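Local coordinates for SIS domain protein (Listeria monocytogenes str. 4b F2365, PDB 3FXA) that is a putative sugar-phosphate isomerase whose SIS domain probably binds a phosphosugar, at residues P73-T78 with L87-K92; N110-C115 with S120-V125. One frame throughout, in Å; residues are numbered along the deposited sequence.

Interactions 1 and 2 follow one another along the chain of one SIS domain and reach the same parallel sheet, with their centres about 11 Å apart. Interaction 1 sets strand 74-76, outermost in this chain's sheet, against the turn that follows helix 79-86; interaction 2 packs helix 112-118 on strand 121-126. They meet where the turn runs on into strand 95-99: Ser120 OG lies 2.7 Å from Gln91 O, a probable hydrogen bond, and Leu87 CD1 packs on Ala114 CB at 3.7 Å. Leu90 also touches both Cys115 and Ser120. No ligand is seen in either contact, and any relation to the presumed sugar-phosphate site can only be inferred from the SIS fold.

Interaction 1. Residues P73-T78 with L87-K92; sequences PAVFLT and LGVLQK
Val75 and Leu77 pack against Leu87 and Val89 in three apolar pairs, burying 196 Å² summed over both segments. Val75 and Val89 meet tip to tip, Val75 CG1 lying 4.1 Å from Val89 CG2. Leu77 spreads its two branches over two partners. The Leu77 and Leu87 side chains cross at an oblique angle, their CD2 atoms 3.9 Å apart, while Leu77 and Val89 run past each other in opposite directions, with Leu77 CD1 4.1 Å from Val89 CG1. In Leu77, CG anti to the backbone N (chi1 179°) places both methyls within contact of Leu87 and Val89. Val89 uses both methyls, CG1 for Leu77 and CG2 for Val75, and so packs against both Val75 and Leu77.

No hydrogen bond joins the segments; the polar contacts shape the turn and tie it to its neighbours. Within 87-92, Leu90 N donates to Leu87 O at 3.1 Å, closing the 3-10 turn. Gln91 NE2 folds back on Gly88 O at 2.8 Å, with the acceptor in the plane of the Gln91 amide but the donor tilted 31° from the carbonyl plane and the N-H...O angle bent to 133°. The same NE2 also bonds to Glu71 OE1 of the second subunit, which holds the amide between the turn and the neighbouring chain.

Strand 74-76, outermost in this chain's parallel sheet, is bonded through its backbone to strand 48-51, and Val75 also packs on Val75 of the second subunit. With helix 79-86 between them, strand and turn are two parts of the crossover leading to strand 95-99. Their mutual packing thus rests on burial of apolar side chains; the hydrogen bonds nearby belong to the turn, the sheet, the neighbouring lysines Lys47 and Lys118, and the second subunit.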
ATOM      1  N   PRO A  73       0.161 -16.552   7.751  1.00 13.82           N
ATOM      2  CA  PRO A  73       0.895 -15.467   7.078  1.00 13.69           C
ATOM      3  C   PRO A  73       0.467 -15.281   5.635  1.00 12.91           C
ATOM      4  O   PRO A  73       0.327 -16.276   4.898  1.00 13.15           O
ATOM      5  CB  PRO A  73       2.348 -15.919   7.116  1.00 13.53           C
ATOM      6  CG  PRO A  73       2.420 -17.057   7.994  1.00 14.13           C
ATOM      7  CD  PRO A  73       1.090 -17.430   8.490  1.00 14.11           C
ATOM      8  N   ALA A  74       0.256 -14.021   5.268  1.00 13.30           N
ATOM      9  CA  ALA A  74      -0.226 -13.640   3.950  1.00 11.96           C
ATOM     10  C   ALA A  74       0.338 -12.290   3.547  1.00 12.31           C
ATOM     11  O   ALA A  74       0.629 -11.456   4.398  1.00 15.14           O
ATOM     12  CB  ALA A  74      -1.714 -13.603   3.959  1.00 11.39           C
ATOM     13  N   VAL A  75       0.493 -12.104   2.245  1.00 14.33           N
ATOM     14  CA  VAL A  75       1.045 -10.875   1.659  1.00 13.88           C
ATOM     15  C   VAL A  75       0.339 -10.549   0.359  1.00 15.49           C
ATOM     16  O   VAL A  75      -0.014 -11.469  -0.393  1.00 14.34           O
ATOM     17  CB  VAL A  75       2.568 -10.997   1.406  1.00 16.75           C
ATOM     18  CG1 VAL A  75       2.866 -12.037   0.351  1.00 18.38           C
ATOM     19  CG2 VAL A  75       3.104  -9.635   0.960  1.00 18.93           C
ATOM     20  N   PHE A  76       0.119  -9.256   0.112  1.00 14.60           N
ATOM     21  CA  PHE A  76      -0.468  -8.806  -1.147  1.00 15.84           C
ATOM     22  C   PHE A  76       0.644  -8.686  -2.175  1.00 15.58           C
ATOM     23  O   PHE A  76       1.692  -8.097  -1.879  1.00 14.31           O
ATOM     24  CB  PHE A  76      -1.203  -7.468  -1.021  1.00 14.90           C
ATOM     25  CG  PHE A  76      -1.794  -6.998  -2.326  1.00 14.41           C
ATOM     26  CD1 PHE A  76      -2.864  -7.678  -2.898  1.00 10.45           C
ATOM     27  CD2 PHE A  76      -1.280  -5.889  -2.982  1.00 15.66           C
ATOM     28  CE1 PHE A  76      -3.411  -7.286  -4.131  1.00 13.50           C
ATOM     29  CE2 PHE A  76      -1.819  -5.467  -4.200  1.00 14.95           C
ATOM     30  CZ  PHE A  76      -2.901  -6.164  -4.771  1.00 16.03           C
ATOM     31  N   LEU A  77       0.431  -9.247  -3.356  1.00 15.45           N
ATOM     32  CA  LEU A  77       1.373  -9.131  -4.477  1.00 16.54           C
ATOM     33  C   LEU A  77       0.804  -8.146  -5.498  1.00 15.03           C
ATOM     34  O   LEU A  77      -0.140  -8.478  -6.214  1.00 15.12           O
ATOM     35  CB  LEU A  77       1.623 -10.508  -5.084  1.00 16.57           C
ATOM     36  CG  LEU A  77       2.562 -10.617  -6.290  1.00 15.88           C
ATOM     37  CD1 LEU A  77       3.970 -10.071  -5.957  1.00 16.22           C
ATOM     38  CD2 LEU A  77       2.665 -12.022  -6.749  1.00 15.82           C
ATOM     39  N   THR A  78       1.381  -6.933  -5.569  1.00 14.66           N
ATOM     40  CA  THR A  78       0.934  -5.867  -6.491  1.00 13.69           C
ATOM     41  C   THR A  78       1.390  -6.246  -7.912  1.00 13.89           C
ATOM     42  O   THR A  78       2.591  -6.358  -8.141  1.00 13.07           O
ATOM     43  CB  THR A  78       1.529  -4.465  -6.081  1.00 14.98           C
ATOM     44  OG1 THR A  78       1.197  -4.195  -4.716  1.00 14.60           O
ATOM     45  CG2 THR A  78       1.009  -3.359  -6.961  1.00 12.24           C
ATOM     46  N   LEU A  87       7.910 -10.633  -7.530  1.00 16.03           N
ATOM     47  CA  LEU A  87       7.624 -12.088  -7.648  1.00 15.35           C
ATOM     48  C   LEU A  87       8.605 -12.944  -6.831  1.00 17.05           C
ATOM     49  O   LEU A  87       8.328 -14.112  -6.542  1.00 17.67           O
ATOM     50  CB  LEU A  87       7.580 -12.570  -9.102  1.00 15.83           C
ATOM     51  CG  LEU A  87       6.263 -12.472  -9.833  1.00 17.13           C
ATOM     52  CD1 LEU A  87       6.472 -12.703 -11.290  1.00 15.21           C
ATOM     53  CD2 LEU A  87       5.240 -13.475  -9.247  1.00 16.56           C
ATOM     54  N   GLY A  88       9.749 -12.373  -6.467  1.00 16.86           N
ATOM     55  CA  GLY A  88      10.665 -13.021  -5.516  1.00 15.67           C
ATOM     56  C   GLY A  88      10.089 -13.305  -4.121  1.00 14.54           C
ATOM     57  O   GLY A  88      10.638 -14.123  -3.391  1.00 14.11           O
ATOM     58  N   VAL A  89       8.985 -12.651  -3.744  1.00 14.81           N
ATOM     59  CA  VAL A  89       8.288 -12.931  -2.471  1.00 13.79           C
ATOM     60  C   VAL A  89       7.640 -14.345  -2.465  1.00 15.81           C
ATOM     61  O   VAL A  89       7.439 -14.914  -1.392  1.00 17.09           O
ATOM     62  CB  VAL A  89       7.202 -11.839  -2.135  1.00 17.35           C
ATOM     63  CG1 VAL A  89       5.929 -12.065  -2.948  1.00 14.05           C
ATOM     64  CG2 VAL A  89       6.839 -11.824  -0.648  1.00 15.00           C
ATOM     65  N   LEU A  90       7.315 -14.860  -3.658  1.00 15.14           N
ATOM     66  CA  LEU A  90       6.645 -16.146  -3.849  1.00 16.04           C
ATOM     67  C   LEU A  90       7.662 -17.279  -3.801  1.00 16.24           C
ATOM     68  O   LEU A  90       8.655 -17.267  -4.538  1.00 17.33           O
ATOM     69  CB  LEU A  90       5.936 -16.175  -5.203  1.00 14.57           C
ATOM     70  CG  LEU A  90       5.156 -17.450  -5.555  1.00 15.14           C
ATOM     71  CD1 LEU A  90       4.001 -17.571  -4.555  1.00 14.42           C
ATOM     72  CD2 LEU A  90       4.664 -17.393  -6.985  1.00 15.66           C
ATOM     73  N   GLN A  91       7.418 -18.248  -2.932  1.00 12.33           N
ATOM     74  CA  GLN A  91       8.318 -19.408  -2.765  1.00 13.83           C
ATOM     75  C   GLN A  91       7.566 -20.738  -2.970  1.00 13.62           C
ATOM     76  O   GLN A  91       6.328 -20.780  -3.038  1.00 14.64           O
ATOM     77  CB  GLN A  91       9.049 -19.308  -1.414  1.00 13.78           C
ATOM     78  CG  GLN A  91       9.910 -18.071  -1.288  1.00 18.30           C
ATOM     79  CD  GLN A  91      11.014 -18.031  -2.338  1.00 17.73           C
ATOM     80  OE1 GLN A  91      11.667 -19.044  -2.601  1.00 25.00           O
ATOM     81  NE2 GLN A  91      11.244 -16.863  -2.932  1.00 20.79           N
ATOM     82  N   LYS A  92       8.335 -21.827  -3.100  1.00 13.97           N
ATOM     83  CA  LYS A  92       7.781 -23.182  -3.389  1.00 15.22           C
ATOM     84  C   LYS A  92       6.673 -23.659  -2.423  1.00 17.27           C
ATOM     85  O   LYS A  92       5.679 -24.203  -2.872  1.00 18.28           O
ATOM     86  CB  LYS A  92       8.929 -24.222  -3.502  1.00 16.64           C
ATOM     87  CG  LYS A  92       8.492 -25.664  -3.821  1.00 20.49           C
ATOM     88  CD  LYS A  92       9.730 -26.514  -4.117  1.00 22.77           C
ATOM     89  CE  LYS A  92       9.376 -27.960  -4.417  1.00 24.98           C
ATOM     90  NZ  LYS A  92       8.559 -28.097  -5.662  1.00 25.88           N
TER

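Interaction 2. Residues N110-C115 with S120-V125; sequences NLIPAC and STLIGV
In the alpha/beta sandwich of the SIS domain, helix 112-118 lies against the parallel sheet and leads through a short turn into strand 121-126, forming the helix-to-strand half of a beta-alpha-beta crossover. Cys115 carries much of the contact. Its side chain leaves the backbone toward the strand segment, and with SG anti to the backbone N (chi1 -176°) the sulfur reaches two partners, Cys115 SG lying 3.9 Å from Ser120 CB and 4.0 Å from Leu122 CB. Roughly one helical turn earlier, Ile112 adds a looser contact, with its CG1 4.3 Å from Leu122 CD2. Leu122 is thereby covered by two helix residues, meeting the sulfur with its CB and Ile112 with a terminal methyl. On the sheet, Leu122 also packs against Leu98 of the adjacent strand 95-99, and Cys115 reaches Leu96 there, so the helix spans two neighbouring strands.

Ser120 CB points at the helix segment, while OG bonds to Gln91 O, which ties the start of the strand to the preceding loop. A weak, bent backbone hydrogen bond spans the turn, from Ser120 N to Cys115 O at 3.3 Å. A water lies 3.1 Å from Cys115 O and 2.6 Å from Ser120 O, within hydrogen-bonding range of both carbonyls.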
ATOM      1  N   ASN A 110       0.483 -12.949 -16.470  1.00 17.71           N
ATOM      2  CA  ASN A 110       1.951 -12.746 -16.451  1.00 18.67           C
ATOM      3  C   ASN A 110       2.689 -13.298 -15.212  1.00 18.38           C
ATOM      4  O   ASN A 110       3.907 -13.448 -15.263  1.00 17.37           O
ATOM      5  CB  ASN A 110       2.300 -11.251 -16.608  1.00 19.71           C
ATOM      6  CG  ASN A 110       1.970 -10.691 -17.993  1.00 22.29           C
ATOM      7  OD1 ASN A 110       1.844 -11.416 -18.976  1.00 30.06           O
ATOM      8  ND2 ASN A 110       1.852  -9.376 -18.065  1.00 26.41           N
ATOM      9  N   LEU A 111       1.950 -13.590 -14.128  1.00 17.63           N
ATOM     10  CA  LEU A 111       2.450 -14.154 -12.876  1.00 17.24           C
ATOM     11  C   LEU A 111       2.459 -15.680 -12.856  1.00 15.89           C
ATOM     12  O   LEU A 111       3.140 -16.275 -12.018  1.00 17.92           O
ATOM     13  CB  LEU A 111       1.579 -13.667 -11.682  1.00 16.59           C
ATOM     14  CG  LEU A 111       1.263 -12.163 -11.645  1.00 17.16           C
ATOM     15  CD1 LEU A 111       0.381 -11.760 -10.433  1.00 16.20           C
ATOM     16  CD2 LEU A 111       2.535 -11.314 -11.733  1.00 21.01           C
ATOM     17  N   ILE A 112       1.729 -16.324 -13.772  1.00 15.95           N
ATOM     18  CA  ILE A 112       1.580 -17.789 -13.751  1.00 16.19           C
ATOM     19  C   ILE A 112       2.877 -18.513 -14.103  1.00 16.78           C
ATOM     20  O   ILE A 112       3.241 -19.454 -13.395  1.00 17.60           O
ATOM     21  CB  ILE A 112       0.372 -18.278 -14.595  1.00 15.69           C
ATOM     22  CG1 ILE A 112      -0.933 -17.718 -13.987  1.00 16.16           C
ATOM     23  CG2 ILE A 112       0.297 -19.793 -14.598  1.00 17.99           C
ATOM     24  CD1 ILE A 112      -2.179 -17.950 -14.829  1.00 14.42           C
ATOM     25  N   PRO A 113       3.592 -18.058 -15.149  1.00 16.62           N
ATOM     26  CA  PRO A 113       4.863 -18.765 -15.433  1.00 17.51           C
ATOM     27  C   PRO A 113       5.836 -18.845 -14.239  1.00 18.07           C
ATOM     28  O   PRO A 113       6.426 -19.918 -14.020  1.00 19.28           O
ATOM     29  CB  PRO A 113       5.444 -17.974 -16.600  1.00 16.68           C
ATOM     30  CG  PRO A 113       4.300 -17.396 -17.272  1.00 19.62           C
ATOM     31  CD  PRO A 113       3.324 -17.039 -16.184  1.00 16.94           C
ATOM     32  N   ALA A 114       5.985 -17.754 -13.469  1.00 16.97           N
ATOM     33  CA  ALA A 114       6.835 -17.767 -12.266  1.00 16.88           C
ATOM     34  C   ALA A 114       6.301 -18.725 -11.199  1.00 16.87           C
ATOM     35  O   ALA A 114       7.073 -19.446 -10.543  1.00 17.02           O
ATOM     36  CB  ALA A 114       7.009 -16.370 -11.683  1.00 17.19           C
ATOM     37  N   CYS A 115       4.980 -18.724 -11.001  1.00 16.60           N
ATOM     38  CA  CYS A 115       4.337 -19.678 -10.090  1.00 16.51           C
ATOM     39  C   CYS A 115       4.683 -21.136 -10.453  1.00 17.18           C
ATOM     40  O   CYS A 115       5.078 -21.901  -9.572  1.00 16.30           O
ATOM     41  CB  CYS A 115       2.827 -19.464 -10.074  1.00 16.49           C
ATOM     42  SG  CYS A 115       1.894 -20.470  -8.933  1.00 18.27           S
ATOM     43  N   SER A 120       4.841 -23.356  -6.605  1.00 17.89           N
ATOM     44  CA  SER A 120       3.827 -22.971  -5.622  1.00 17.65           C
ATOM     45  C   SER A 120       2.473 -23.555  -6.002  1.00 18.19           C
ATOM     46  O   SER A 120       2.266 -24.003  -7.152  1.00 18.18           O
ATOM     47  CB  SER A 120       3.666 -21.437  -5.546  1.00 15.22           C
ATOM     48  OG  SER A 120       4.906 -20.744  -5.358  1.00 17.10           O
ATOM     49  N   THR A 121       1.557 -23.526  -5.036  1.00 16.91           N
ATOM     50  CA  THR A 121       0.169 -23.935  -5.248  1.00 16.99           C
ATOM     51  C   THR A 121      -0.628 -22.751  -5.792  1.00 17.16           C
ATOM     52  O   THR A 121      -0.602 -21.697  -5.193  1.00 20.35           O
ATOM     53  CB  THR A 121      -0.496 -24.446  -3.949  1.00 15.12           C
ATOM     54  OG1 THR A 121       0.173 -25.625  -3.481  1.00 21.76           O
ATOM     55  CG2 THR A 121      -1.957 -24.816  -4.233  1.00 18.54           C
ATOM     56  N   LEU A 122      -1.309 -22.918  -6.925  1.00 17.72           N
ATOM     57  CA  LEU A 122      -2.140 -21.860  -7.517  1.00 17.76           C
ATOM     58  C   LEU A 122      -3.642 -22.094  -7.233  1.00 17.64           C
ATOM     59  O   LEU A 122      -4.178 -23.156  -7.565  1.00 16.27           O
ATOM     60  CB  LEU A 122      -1.905 -21.771  -9.027  1.00 17.32           C
ATOM     61  CG  LEU A 122      -2.702 -20.714  -9.803  1.00 18.64           C
ATOM     62  CD1 LEU A 122      -2.525 -19.322  -9.145  1.00 17.86           C
ATOM     63  CD2 LEU A 122      -2.348 -20.706 -11.269  1.00 15.60           C
ATOM     64  N   ILE A 123      -4.298 -21.105  -6.620  1.00 15.87           N
ATOM     65  CA  ILE A 123      -5.760 -21.113  -6.406  1.00 16.14           C
ATOM     66  C   ILE A 123      -6.262 -20.015  -7.338  1.00 15.84           C
ATOM     67  O   ILE A 123      -5.801 -18.888  -7.235  1.00 14.48           O
ATOM     68  CB  ILE A 123      -6.165 -20.829  -4.946  1.00 16.06           C
ATOM     69  CG1 ILE A 123      -5.641 -21.928  -4.018  1.00 16.52           C
ATOM     70  CG2 ILE A 123      -7.701 -20.745  -4.810  1.00 13.71           C
ATOM     71  CD1 ILE A 123      -6.044 -21.818  -2.573  1.00 19.19           C
ATOM     72  N   GLY A 124      -7.133 -20.355  -8.292  1.00 14.35           N
ATOM     73  CA  GLY A 124      -7.666 -19.377  -9.235  1.00 13.73           C
ATOM     74  C   GLY A 124      -9.094 -19.024  -8.867  1.00 14.28           C
ATOM     75  O   GLY A 124      -9.978 -19.885  -8.971  1.00 13.97           O
ATOM     76  N   VAL A 125      -9.315 -17.773  -8.470  1.00 14.89           N
ATOM     77  CA  VAL A 125     -10.630 -17.288  -8.017  1.00 15.49           C
ATOM     78  C   VAL A 125     -11.277 -16.491  -9.153  1.00 17.22           C
ATOM     79  O   VAL A 125     -10.943 -15.328  -9.383  1.00 17.02           O
ATOM     80  CB  VAL A 125     -10.512 -16.446  -6.735  1.00 14.22           C
ATOM     81  CG1 VAL A 125     -11.890 -15.998  -6.284  1.00 14.06           C
ATOM     82  CG2 VAL A 125      -9.785 -17.227  -5.634  1.00 16.71           C
TER
HETATM   83  O   HOH W   1       3.302 -24.477  -9.440  1.00 29.27           O